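Long-range contact in CRISPR-associated endoribonuclease Cas6 1 (Methanocaldococcus jannaschii DSM 2661, PDB 5YI6), which probably cleaves CRISPR transcripts as an RNA-binding endoribonuclease of the Cas6 family, helping to produce the crRNAs of antiviral defence: residues F125-T130 / V208-G213. Numbering follows the deposited sequence.
Sequences FNILKT and VFKVWG. With PO4 (phosphate ion), chain L.
L128 sets its CB over one face of the F209 ring, offset toward the rim, 4.1 Å from the ring centroid in a CH-pi contact. With CG between its backbone N and carbonyl carbon (chi1 57°), F209 leans its ring toward the other strand and turns a face to L128. Further out, L128 CD1 touches both F209 CE1 and V211, and V211 CG2 meets F125 CB at 3.8 Å. On the other face of this antiparallel pair, I127 is flanked by two residues: its CG2 branch packs on V208 CG1 at 3.6 Å, while CG1 crosses the aliphatic part of K210 at CG. Between the two faces, L128 and F209, a hydrogen-bonded antiparallel pair, exchange two backbone bonds, L128 N to F209 O (2.8 Å, nearly straight at 177°) and F209 N to L128 O (2.9 Å); V211 N adds a third to N126 O. F125 N also donates to O4 of a phosphate, probably from the crystallisation liquor, at 3.0 Å. In the four-stranded antiparallel sheet of the C-terminal Cas6 region, 127-130 runs between 201-213 and 237-240, while 182-195 flanks 201-213 and supplies E185 as the salt-bridge partner of K210. Helix 215-224 packs against F125, L128 and V211, through I218 and Y222 among others.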
loop_
_atom_site.group_PDB
_atom_site.type_symbol
_atom_site.label_atom_id
_atom_site.label_comp_id
_atom_site.label_asym_id
_atom_site.label_seq_id
_atom_site.Cartn_x
_atom_site.Cartn_y
_atom_site.Cartn_z
ATOM N N PHE A 125 -0.917 -18.990 -0.222
ATOM C CA PHE A 125 -1.876 -17.965 -0.597
ATOM C C PHE A 125 -3.082 -18.607 -1.244
ATOM O O PHE A 125 -2.951 -19.567 -2.007
ATOM C CB PHE A 125 -1.298 -16.958 -1.571
ATOM C CG PHE A 125 -0.137 -16.230 -1.027
ATOM C CD1 PHE A 125 -0.307 -15.279 -0.019
ATOM C CD2 PHE A 125 1.136 -16.492 -1.514
ATOM C CE1 PHE A 125 0.775 -14.599 0.480
ATOM C CE2 PHE A 125 2.220 -15.822 -1.011
ATOM C CZ PHE A 125 2.040 -14.867 -0.029
ATOM N N ASN A 126 -4.244 -18.051 -0.950
ATOM C CA ASN A 126 -5.492 -18.510 -1.532
ATOM C C ASN A 126 -6.360 -17.299 -1.845
ATOM O O ASN A 126 -6.516 -16.939 -3.007
ATOM C CB ASN A 126 -6.177 -19.503 -0.588
ATOM C CG ASN A 126 -7.547 -19.914 -1.069
ATOM O OD1 ASN A 126 -7.812 -19.968 -2.269
ATOM N ND2 ASN A 126 -8.441 -20.197 -0.124
ATOM N N ILE A 127 -6.929 -16.647 -0.835
ATOM C CA ILE A 127 -7.742 -15.453 -1.060
ATOM C C ILE A 127 -7.003 -14.222 -0.542
ATOM O O ILE A 127 -6.494 -14.212 0.584
ATOM C CB ILE A 127 -9.121 -15.571 -0.397
ATOM C CG1 ILE A 127 -9.826 -16.798 -0.949
ATOM C CG2 ILE A 127 -9.925 -14.306 -0.693
ATOM C CD1 ILE A 127 -11.183 -17.061 -0.328
ATOM N N LEU A 128 -6.956 -13.183 -1.360
ATOM C CA LEU A 128 -6.328 -11.926 -0.994
ATOM C C LEU A 128 -7.372 -10.821 -1.066
ATOM O O LEU A 128 -8.263 -10.844 -1.921
ATOM C CB LEU A 128 -5.162 -11.601 -1.947
ATOM C CG LEU A 128 -4.027 -12.637 -1.967
ATOM C CD1 LEU A 128 -3.026 -12.310 -3.083
ATOM C CD2 LEU A 128 -3.341 -12.713 -0.609
ATOM N N LYS A 129 -7.240 -9.819 -0.202
ATOM C CA LYS A 129 -8.098 -8.653 -0.341
ATOM C C LYS A 129 -7.251 -7.407 -0.166
ATOM O O LYS A 129 -6.263 -7.413 0.559
ATOM C CB LYS A 129 -9.250 -8.666 0.662
ATOM C CG LYS A 129 -8.826 -8.291 2.022
ATOM C CD LYS A 129 -10.051 -8.157 2.974
ATOM C CE LYS A 129 -9.599 -7.675 4.354
ATOM N NZ LYS A 129 -10.708 -7.591 5.370
ATOM N N THR A 130 -7.637 -6.342 -0.852
ATOM C CA THR A 130 -6.877 -5.093 -0.767
ATOM C C THR A 130 -7.105 -4.440 0.599
ATOM O O THR A 130 -8.243 -4.395 1.105
ATOM C CB THR A 130 -7.302 -4.141 -1.895
ATOM O OG1 THR A 130 -8.732 -3.934 -1.857
ATOM C CG2 THR A 130 -6.889 -4.710 -3.306
ATOM N N VAL A 208 -11.354 -8.305 -3.799
ATOM C CA VAL A 208 -11.085 -9.603 -3.207
ATOM C C VAL A 208 -10.891 -10.576 -4.361
ATOM O O VAL A 208 -11.722 -10.614 -5.289
ATOM C CB VAL A 208 -12.242 -10.074 -2.308
ATOM C CG1 VAL A 208 -11.874 -11.394 -1.664
ATOM C CG2 VAL A 208 -12.558 -9.022 -1.253
ATOM N N PHE A 209 -9.817 -11.374 -4.289
ATOM C CA PHE A 209 -9.495 -12.249 -5.416
ATOM C C PHE A 209 -8.762 -13.490 -4.942
ATOM O O PHE A 209 -8.044 -13.465 -3.947
ATOM C CB PHE A 209 -8.681 -11.523 -6.527
ATOM C CG PHE A 209 -7.359 -10.889 -6.083
ATOM C CD1 PHE A 209 -6.145 -11.435 -6.492
ATOM C CD2 PHE A 209 -7.340 -9.698 -5.357
ATOM C CE1 PHE A 209 -4.918 -10.828 -6.134
ATOM C CE2 PHE A 209 -6.129 -9.099 -4.980
ATOM C CZ PHE A 209 -4.911 -9.662 -5.381
ATOM N N LYS A 210 -8.985 -14.592 -5.652
ATOM C CA LYS A 210 -8.262 -15.835 -5.441
ATOM C C LYS A 210 -7.036 -15.838 -6.338
ATOM O O LYS A 210 -7.100 -15.336 -7.455
ATOM C CB LYS A 210 -9.145 -17.024 -5.812
ATOM C CG LYS A 210 -10.193 -17.364 -4.789
ATOM C CD LYS A 210 -10.854 -18.689 -5.118
ATOM C CE LYS A 210 -11.915 -18.514 -6.200
ATOM N NZ LYS A 210 -11.401 -18.624 -7.601
ATOM N N VAL A 211 -5.940 -16.426 -5.865
ATOM C CA VAL A 211 -4.718 -16.514 -6.663
ATOM C C VAL A 211 -4.211 -17.941 -6.698
ATOM O O VAL A 211 -4.409 -18.724 -5.762
ATOM C CB VAL A 211 -3.568 -15.611 -6.159
ATOM C CG1 VAL A 211 -3.860 -14.176 -6.413
ATOM C CG2 VAL A 211 -3.275 -15.887 -4.634
ATOM N N TRP A 212 -3.504 -18.264 -7.776
ATOM C CA TRP A 212 -2.805 -19.530 -7.851
ATOM C C TRP A 212 -1.627 -19.341 -8.816
ATOM O O TRP A 212 -1.550 -18.347 -9.548
ATOM C CB TRP A 212 -3.767 -20.669 -8.269
ATOM C CG TRP A 212 -4.421 -20.515 -9.632
ATOM C CD1 TRP A 212 -3.978 -21.055 -10.813
ATOM C CD2 TRP A 212 -5.624 -19.818 -9.947
ATOM N NE1 TRP A 212 -4.819 -20.738 -11.826
ATOM C CE2 TRP A 212 -5.843 -19.976 -11.330
ATOM C CE3 TRP A 212 -6.544 -19.065 -9.194
ATOM C CZ2 TRP A 212 -6.932 -19.431 -11.975
ATOM C CZ3 TRP A 212 -7.623 -18.517 -9.836
ATOM C CH2 TRP A 212 -7.809 -18.695 -11.222
ATOM N N GLY A 213 -0.697 -20.292 -8.795
ATOM C CA GLY A 213 0.507 -20.197 -9.600
ATOM C C GLY A 213 1.750 -20.260 -8.737
ATOM O O GLY A 213 1.770 -20.915 -7.693
HETATM P P PO4 L . -0.125 -20.829 -3.900
HETATM O O1 PO4 L . 1.115 -20.602 -4.739
HETATM O O2 PO4 L . -1.203 -19.859 -4.335
HETATM O O3 PO4 L . -0.617 -22.248 -4.111
HETATM O O4 PO4 L . 0.206 -20.619 -2.430
#